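Local coordinates for protein DNA polymerase sliding clamp 2 (Sulfolobus tokodaii, PDB 3AIZ) that serves as one subunit of a ring-shaped sliding clamp that encircles DNA and tethers the polymerase and other DNA-processing proteins to it, at residues T90-V102 with R110-I122. Sequence-based numbering, arbitrary orientation.
Sequences TLEETEAGLKVTV and RSNIYIKGEKTSI
K119 NZ is gripped twice from 90-102: E93 OE2 pairs with it in a salt bridge at 2.8 Å, and T94 O accepts a weak hydrogen bond from it at 3.1 Å. The lysine chain, extended beyond CG, crosses E93 at about a right angle; its ammonium meets the carboxylate on the anti side, somewhat out of plane. The other oxygen, E93 OE1, takes the backbone N-H of I2, just ahead of strand 3-6.

Strands 97-102 and 110-116 form an antiparallel hairpin ladder. Hydrogen-bonded pairs L98-I115, V100-I113 and V102-S111 carry it, I115 N reaching L98 O at 2.7 Å. Where the ladder ends, at G97 and K116, G97 CA faces I115 O, and G117 N makes a nearly straight bond (172°) to a lone pair of A96 O.

On one face K99 and Y114 run side by side. K99 CG, trans to N (chi1 175°), lies over the ring face toward its CD2-CE2 rim, 4.3 Å from the Y114 ring centroid in a CH-pi contact, and the extended chain runs on toward the hydroxyl. Alongside, N112 OD1 is hydrogen-bonded to S173 OG of the sliding clamp C chain.

The other face is largely apolar, S111 excepted: V100 CG2 meets I115 CD1 at 4.3 Å, V100 also touches L75 of helix 72-80, and I115 touches I70 of strand 66-71. Residues 110-113 pair with a strand of the sliding clamp C chain, continuing the sheet across the subunit interface as in PCNA rings. Backbone bonds thus set the hairpin's register, while the salt bridge ties the chain beyond G117 to the end of strand 90-93.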
ATOM      1  N   THR A  90      11.888 -15.997 -28.003  1.00 32.75           N
ATOM      2  CA  THR A  90      11.930 -16.503 -29.366  1.00 33.79           C
ATOM      3  C   THR A  90      11.102 -15.616 -30.285  1.00 34.58           C
ATOM      4  O   THR A  90      10.018 -15.165 -29.918  1.00 34.38           O
ATOM      5  CB  THR A  90      11.430 -17.960 -29.462  1.00 34.45           C
ATOM      6  OG1 THR A  90      10.066 -18.032 -29.031  1.00 40.64           O
ATOM      7  CG2 THR A  90      12.281 -18.876 -28.596  1.00 32.99           C
ATOM      8  N   LEU A  91      11.633 -15.360 -31.474  1.00 37.36           N
ATOM      9  CA  LEU A  91      10.939 -14.577 -32.485  1.00 35.58           C
ATOM     10  C   LEU A  91      10.601 -15.479 -33.661  1.00 36.79           C
ATOM     11  O   LEU A  91      11.490 -16.057 -34.284  1.00 38.02           O
ATOM     12  CB  LEU A  91      11.816 -13.417 -32.954  1.00 35.32           C
ATOM     13  CG  LEU A  91      12.310 -12.455 -31.871  1.00 32.98           C
ATOM     14  CD1 LEU A  91      13.331 -11.490 -32.444  1.00 33.22           C
ATOM     15  CD2 LEU A  91      11.147 -11.702 -31.249  1.00 33.51           C
ATOM     16  N   GLU A  92       9.313 -15.600 -33.961  1.00 37.56           N
ATOM     17  CA  GLU A  92       8.858 -16.488 -35.021  1.00 38.95           C
ATOM     18  C   GLU A  92       7.960 -15.753 -36.011  1.00 39.00           C
ATOM     19  O   GLU A  92       6.940 -15.180 -35.630  1.00 37.31           O
ATOM     20  CB  GLU A  92       8.121 -17.682 -34.416  1.00 43.81           C
ATOM     21  CG  GLU A  92       7.656 -18.717 -35.423  1.00 49.92           C
ATOM     22  CD  GLU A  92       6.952 -19.885 -34.758  1.00 60.15           C
ATOM     23  OE1 GLU A  92       7.128 -20.062 -33.533  1.00 57.81           O
ATOM     24  OE2 GLU A  92       6.226 -20.622 -35.458  1.00 63.36           O
ATOM     25  N   GLU A  93       8.346 -15.773 -37.283  1.00 41.61           N
ATOM     26  CA  GLU A  93       7.575 -15.105 -38.325  1.00 46.83           C
ATOM     27  C   GLU A  93       6.207 -15.753 -38.521  1.00 50.06           C
ATOM     28  O   GLU A  93       6.057 -16.970 -38.398  1.00 49.77           O
ATOM     29  CB  GLU A  93       8.343 -15.099 -39.648  1.00 48.62           C
ATOM     30  CG  GLU A  93       7.615 -14.380 -40.776  1.00 51.44           C
ATOM     31  CD  GLU A  93       8.318 -14.524 -42.112  1.00 56.72           C
ATOM     32  OE1 GLU A  93       9.289 -15.306 -42.196  1.00 56.31           O
ATOM     33  OE2 GLU A  93       7.898 -13.856 -43.080  1.00 61.29           O
ATOM     34  N   THR A  94       5.215 -14.927 -38.833  1.00 51.79           N
ATOM     35  CA  THR A  94       3.853 -15.397 -39.043  1.00 51.57           C
ATOM     36  C   THR A  94       3.250 -14.725 -40.271  1.00 56.58           C
ATOM     37  O   THR A  94       3.653 -13.622 -40.643  1.00 57.75           O
ATOM     38  CB  THR A  94       2.970 -15.099 -37.816  1.00 50.46           C
ATOM     39  OG1 THR A  94       3.454 -15.837 -36.689  1.00 49.33           O
ATOM     40  CG2 THR A  94       1.522 -15.486 -38.080  1.00 61.11           C
ATOM     41  N   GLU A  95       2.296 -15.396 -40.906  1.00 58.89           N
ATOM     42  CA  GLU A  95       1.588 -14.821 -42.042  1.00 63.64           C
ATOM     43  C   GLU A  95       0.984 -13.473 -41.668  1.00 60.84           C
ATOM     44  O   GLU A  95       1.001 -12.531 -42.459  1.00 59.66           O
ATOM     45  CB  GLU A  95       0.488 -15.770 -42.519  1.00 69.89           C
ATOM     46  CG  GLU A  95      -0.446 -15.164 -43.556  1.00 75.07           C
ATOM     47  CD  GLU A  95      -1.600 -16.082 -43.909  1.00 91.15           C
ATOM     48  OE1 GLU A  95      -2.601 -15.590 -44.472  1.00 99.05           O
ATOM     49  OE2 GLU A  95      -1.509 -17.295 -43.620  1.00 90.56           O
ATOM     50  N   ALA A  96       0.456 -13.390 -40.451  1.00 54.40           N
ATOM     51  CA  ALA A  96      -0.205 -12.178 -39.982  1.00 52.83           C
ATOM     52  C   ALA A  96       0.791 -11.145 -39.462  1.00 57.08           C
ATOM     53  O   ALA A  96       0.528  -9.943 -39.509  1.00 58.88           O
ATOM     54  CB  ALA A  96      -1.229 -12.516 -38.909  1.00 56.07           C
ATOM     55  N   GLY A  97       1.931 -11.613 -38.964  1.00 56.32           N
ATOM     56  CA  GLY A  97       2.947 -10.715 -38.445  1.00 52.17           C
ATOM     57  C   GLY A  97       4.108 -11.413 -37.764  1.00 49.00           C
ATOM     58  O   GLY A  97       4.939 -12.044 -38.416  1.00 47.19           O
ATOM     59  N   LEU A  98       4.168 -11.294 -36.442  1.00 47.89           N
ATOM     60  CA  LEU A  98       5.280 -11.836 -35.672  1.00 45.47           C
ATOM     61  C   LEU A  98       4.807 -12.427 -34.348  1.00 45.63           C
ATOM     62  O   LEU A  98       4.063 -11.789 -33.603  1.00 46.17           O
ATOM     63  CB  LEU A  98       6.320 -10.744 -35.413  1.00 43.47           C
ATOM     64  CG  LEU A  98       7.570 -11.126 -34.619  1.00 38.13           C
ATOM     65  CD1 LEU A  98       8.359 -12.203 -35.343  1.00 41.32           C
ATOM     66  CD2 LEU A  98       8.436  -9.901 -34.380  1.00 39.50           C
ATOM     67  N   LYS A  99       5.243 -13.649 -34.061  1.00 41.48           N
ATOM     68  CA  LYS A  99       4.910 -14.308 -32.803  1.00 39.51           C
ATOM     69  C   LYS A  99       6.091 -14.257 -31.839  1.00 35.72           C
ATOM     70  O   LYS A  99       7.163 -14.782 -32.133  1.00 37.62           O
ATOM     71  CB  LYS A  99       4.503 -15.761 -33.050  1.00 41.73           C
ATOM     72  CG  LYS A  99       4.250 -16.559 -31.781  1.00 40.56           C
ATOM     73  CD  LYS A  99       3.926 -18.009 -32.095  1.00 40.73           C
ATOM     74  CE  LYS A  99       3.758 -18.823 -30.823  1.00 42.67           C
ATOM     75  NZ  LYS A  99       3.479 -20.256 -31.114  1.00 48.19           N
ATOM     76  N   VAL A 100       5.889 -13.625 -30.689  1.00 34.56           N
ATOM     77  CA  VAL A 100       6.946 -13.513 -29.690  1.00 35.55           C
ATOM     78  C   VAL A 100       6.628 -14.360 -28.465  1.00 33.76           C
ATOM     79  O   VAL A 100       5.532 -14.279 -27.912  1.00 34.59           O
ATOM     80  CB  VAL A 100       7.164 -12.050 -29.256  1.00 33.75           C
ATOM     81  CG1 VAL A 100       8.263 -11.969 -28.208  1.00 30.56           C
ATOM     82  CG2 VAL A 100       7.503 -11.184 -30.458  1.00 31.84           C
ATOM     83  N   THR A 101       7.590 -15.172 -28.041  1.00 33.30           N
ATOM     84  CA  THR A 101       7.396 -16.039 -26.885  1.00 35.02           C
ATOM     85  C   THR A 101       8.489 -15.842 -25.840  1.00 33.44           C
ATOM     86  O   THR A 101       9.676 -15.832 -26.164  1.00 34.20           O
ATOM     87  CB  THR A 101       7.365 -17.526 -27.290  1.00 36.80           C
ATOM     88  OG1 THR A 101       6.320 -17.744 -28.246  1.00 39.99           O
ATOM     89  CG2 THR A 101       7.130 -18.406 -26.072  1.00 32.07           C
ATOM     90  N   VAL A 102       8.079 -15.685 -24.587  1.00 33.63           N
ATOM     91  CA  VAL A 102       9.015 -15.591 -23.477  1.00 34.24           C
ATOM     92  C   VAL A 102       8.947 -16.861 -22.640  1.00 35.08           C
ATOM     93  O   VAL A 102       7.880 -17.238 -22.154  1.00 36.65           O
ATOM     94  CB  VAL A 102       8.723 -14.374 -22.586  1.00 35.52           C
ATOM     95  CG1 VAL A 102       9.602 -14.402 -21.347  1.00 39.74           C
ATOM     96  CG2 VAL A 102       8.933 -13.085 -23.365  1.00 34.73           C
ATOM     97  N   ARG A 110       5.514 -19.769 -19.365  1.00 30.49           N
ATOM     98  CA  ARG A 110       5.773 -19.180 -20.669  1.00 30.42           C
ATOM     99  C   ARG A 110       4.708 -18.140 -20.966  1.00 32.94           C
ATOM    100  O   ARG A 110       3.688 -18.070 -20.284  1.00 37.14           O
ATOM    101  CB  ARG A 110       5.751 -20.246 -21.766  1.00 33.42           C
ATOM    102  CG  ARG A 110       6.738 -21.377 -21.573  1.00 36.61           C
ATOM    103  CD  ARG A 110       6.929 -22.149 -22.861  1.00 32.52           C
ATOM    104  NE  ARG A 110       5.677 -22.712 -23.353  1.00 36.66           N
ATOM    105  CZ  ARG A 110       5.305 -23.973 -23.166  1.00 44.63           C
ATOM    106  NH1 ARG A 110       6.093 -24.806 -22.496  1.00 43.39           N
ATOM    107  NH2 ARG A 110       4.147 -24.402 -23.652  1.00 42.76           N
ATOM    108  N   SER A 111       4.952 -17.331 -21.989  1.00 33.96           N
ATOM    109  CA  SER A 111       3.977 -16.354 -22.443  1.00 34.17           C
ATOM    110  C   SER A 111       4.243 -16.029 -23.901  1.00 34.96           C
ATOM    111  O   SER A 111       5.391 -16.011 -24.339  1.00 38.33           O
ATOM    112  CB  SER A 111       4.046 -15.082 -21.597  1.00 37.90           C
ATOM    113  OG  SER A 111       3.636 -15.328 -20.263  1.00 39.62           O
ATOM    114  N   ASN A 112       3.182 -15.785 -24.659  1.00 33.36           N
ATOM    115  CA  ASN A 112       3.339 -15.421 -26.058  1.00 36.94           C
ATOM    116  C   ASN A 112       2.379 -14.322 -26.483  1.00 38.06           C
ATOM    117  O   ASN A 112       1.481 -13.940 -25.732  1.00 38.45           O
ATOM    118  CB  ASN A 112       3.194 -16.648 -26.967  1.00 37.42           C
ATOM    119  CG  ASN A 112       1.806 -17.258 -26.918  1.00 39.50           C
ATOM    120  OD1 ASN A 112       0.836 -16.601 -26.541  1.00 42.57           O
ATOM    121  ND2 ASN A 112       1.705 -18.523 -27.307  1.00 39.38           N
ATOM    122  N   ILE A 113       2.581 -13.813 -27.691  1.00 38.88           N
ATOM    123  CA  ILE A 113       1.705 -12.799 -28.250  1.00 41.59           C
ATOM    124  C   ILE A 113       1.895 -12.721 -29.760  1.00 42.88           C
ATOM    125  O   ILE A 113       3.020 -12.710 -30.258  1.00 41.99           O
ATOM    126  CB  ILE A 113       1.948 -11.417 -27.602  1.00 43.16           C
ATOM    127  CG1 ILE A 113       0.884 -10.418 -28.058  1.00 45.34           C
ATOM    128  CG2 ILE A 113       3.349 -10.911 -27.913  1.00 40.37           C
ATOM    129  CD1 ILE A 113       1.009  -9.060 -27.403  1.00 51.93           C
ATOM    130  N   TYR A 114       0.784 -12.693 -30.485  1.00 44.49           N
ATOM    131  CA  TYR A 114       0.821 -12.596 -31.934  1.00 44.75           C
ATOM    132  C   TYR A 114       0.656 -11.141 -32.352  1.00 48.86           C
ATOM    133  O   TYR A 114      -0.427 -10.570 -32.234  1.00 56.89           O
ATOM    134  CB  TYR A 114      -0.278 -13.460 -32.554  1.00 47.35           C
ATOM    135  CG  TYR A 114      -0.145 -14.935 -32.241  1.00 49.36           C
ATOM    136  CD1 TYR A 114      -0.534 -15.440 -31.007  1.00 49.87           C
ATOM    137  CD2 TYR A 114       0.362 -15.824 -33.181  1.00 47.59           C
ATOM    138  CE1 TYR A 114      -0.417 -16.787 -30.715  1.00 46.94           C
ATOM    139  CE2 TYR A 114       0.484 -17.173 -32.899  1.00 44.95           C
ATOM    140  CZ  TYR A 114       0.092 -17.648 -31.663  1.00 48.73           C
ATOM    141  OH  TYR A 114       0.209 -18.990 -31.375  1.00 51.82           O
ATOM    142  N   ILE A 115       1.741 -10.542 -32.832  1.00 46.91           N
ATOM    143  CA  ILE A 115       1.728  -9.138 -33.219  1.00 47.44           C
ATOM    144  C   ILE A 115       1.453  -8.968 -34.708  1.00 48.27           C
ATOM    145  O   ILE A 115       2.191  -9.487 -35.546  1.00 48.67           O
ATOM    146  CB  ILE A 115       3.068  -8.455 -32.887  1.00 46.35           C
ATOM    147  CG1 ILE A 115       3.378  -8.582 -31.395  1.00 47.13           C
ATOM    148  CG2 ILE A 115       3.043  -6.995 -33.310  1.00 50.58           C
ATOM    149  CD1 ILE A 115       4.690  -7.947 -30.988  1.00 48.40           C
ATOM    150  N   LYS A 116       0.386  -8.245 -35.032  1.00 46.99           N
ATOM    151  CA  LYS A 116       0.098  -7.907 -36.420  1.00 51.87           C
ATOM    152  C   LYS A 116       1.172  -6.957 -36.929  1.00 51.58           C
ATOM    153  O   LYS A 116       1.457  -5.939 -36.300  1.00 51.34           O
ATOM    154  CB  LYS A 116      -1.281  -7.260 -36.552  1.00 58.15           C
ATOM    155  CG  LYS A 116      -2.439  -8.183 -36.204  1.00 73.20           C
ATOM    156  CD  LYS A 116      -3.782  -7.505 -36.441  1.00 79.10           C
ATOM    157  CE  LYS A 116      -4.937  -8.447 -36.134  1.00 81.92           C
ATOM    158  NZ  LYS A 116      -6.259  -7.812 -36.397  1.00 84.06           N
ATOM    159  N   GLY A 117       1.773  -7.295 -38.065  1.00 52.40           N
ATOM    160  CA  GLY A 117       2.846  -6.486 -38.611  1.00 52.28           C
ATOM    161  C   GLY A 117       2.986  -6.572 -40.116  1.00 51.76           C
ATOM    162  O   GLY A 117       2.992  -7.658 -40.691  1.00 53.11           O
ATOM    163  N   GLU A 118       3.100  -5.412 -40.753  1.00 55.55           N
ATOM    164  CA  GLU A 118       3.323  -5.341 -42.191  1.00 55.94           C
ATOM    165  C   GLU A 118       4.701  -5.890 -42.545  1.00 53.22           C
ATOM    166  O   GLU A 118       5.687  -5.592 -41.874  1.00 55.67           O
ATOM    167  CB  GLU A 118       3.202  -3.893 -42.672  1.00 56.67           C
ATOM    168  CG  GLU A 118       3.550  -3.689 -44.138  1.00 62.18           C
ATOM    169  CD  GLU A 118       3.631  -2.223 -44.521  1.00 68.40           C
ATOM    170  OE1 GLU A 118       3.459  -1.363 -43.630  1.00 67.63           O
ATOM    171  OE2 GLU A 118       3.869  -1.927 -45.712  1.00 67.05           O
ATOM    172  N   LYS A 119       4.763  -6.696 -43.599  1.00 57.77           N
ATOM    173  CA  LYS A 119       6.038  -7.214 -44.085  1.00 57.80           C
ATOM    174  C   LYS A 119       6.577  -6.338 -45.209  1.00 57.64           C
ATOM    175  O   LYS A 119       5.861  -6.022 -46.159  1.00 60.06           O
ATOM    176  CB  LYS A 119       5.894  -8.661 -44.558  1.00 54.41           C
ATOM    177  CG  LYS A 119       5.611  -9.651 -43.442  1.00 56.89           C
ATOM    178  CD  LYS A 119       5.543 -11.072 -43.972  1.00 62.80           C
ATOM    179  CE  LYS A 119       5.279 -12.065 -42.853  1.00 64.77           C
ATOM    180  NZ  LYS A 119       5.136 -13.455 -43.369  1.00 65.30           N
ATOM    181  N   THR A 120       7.840  -5.944 -45.092  1.00 60.62           N
ATOM    182  CA  THR A 120       8.462  -5.067 -46.077  1.00 63.37           C
ATOM    183  C   THR A 120       9.860  -5.542 -46.452  1.00 59.75           C
ATOM    184  O   THR A 120      10.282  -6.636 -46.074  1.00 56.41           O
ATOM    185  CB  THR A 120       8.566  -3.620 -45.556  1.00 62.37           C
ATOM    186  OG1 THR A 120       9.308  -3.603 -44.331  1.00 55.21           O
ATOM    187  CG2 THR A 120       7.182  -3.037 -45.314  1.00 63.61           C
ATOM    188  N   SER A 121      10.568  -4.710 -47.206  1.00 63.36           N
ATOM    189  CA  SER A 121      11.953  -4.985 -47.556  1.00 69.52           C
ATOM    190  C   SER A 121      12.870  -4.394 -46.492  1.00 65.74           C
ATOM    191  O   SER A 121      12.585  -3.333 -45.935  1.00 64.95           O
ATOM    192  CB  SER A 121      12.285  -4.406 -48.933  1.00 70.48           C
ATOM    193  OG  SER A 121      11.985  -3.022 -48.986  1.00 79.76           O
ATOM    194  N   ILE A 122      13.969  -5.086 -46.211  1.00 58.98           N
ATOM    195  CA  ILE A 122      14.881  -4.674 -45.150  1.00 59.84           C
ATOM    196  C   ILE A 122      15.360  -3.235 -45.299  1.00 65.00           C
ATOM    197  O   ILE A 122      15.824  -2.828 -46.366  1.00 65.72           O
ATOM    198  CB  ILE A 122      16.106  -5.602 -45.063  1.00 58.33           C
ATOM    199  CG1 ILE A 122      15.677  -7.003 -44.630  1.00 56.34           C
ATOM    200  CG2 ILE A 122      17.133  -5.041 -44.092  1.00 58.85           C
ATOM    201  CD1 ILE A 122      16.828  -7.896 -44.252  1.00 52.36           C
TER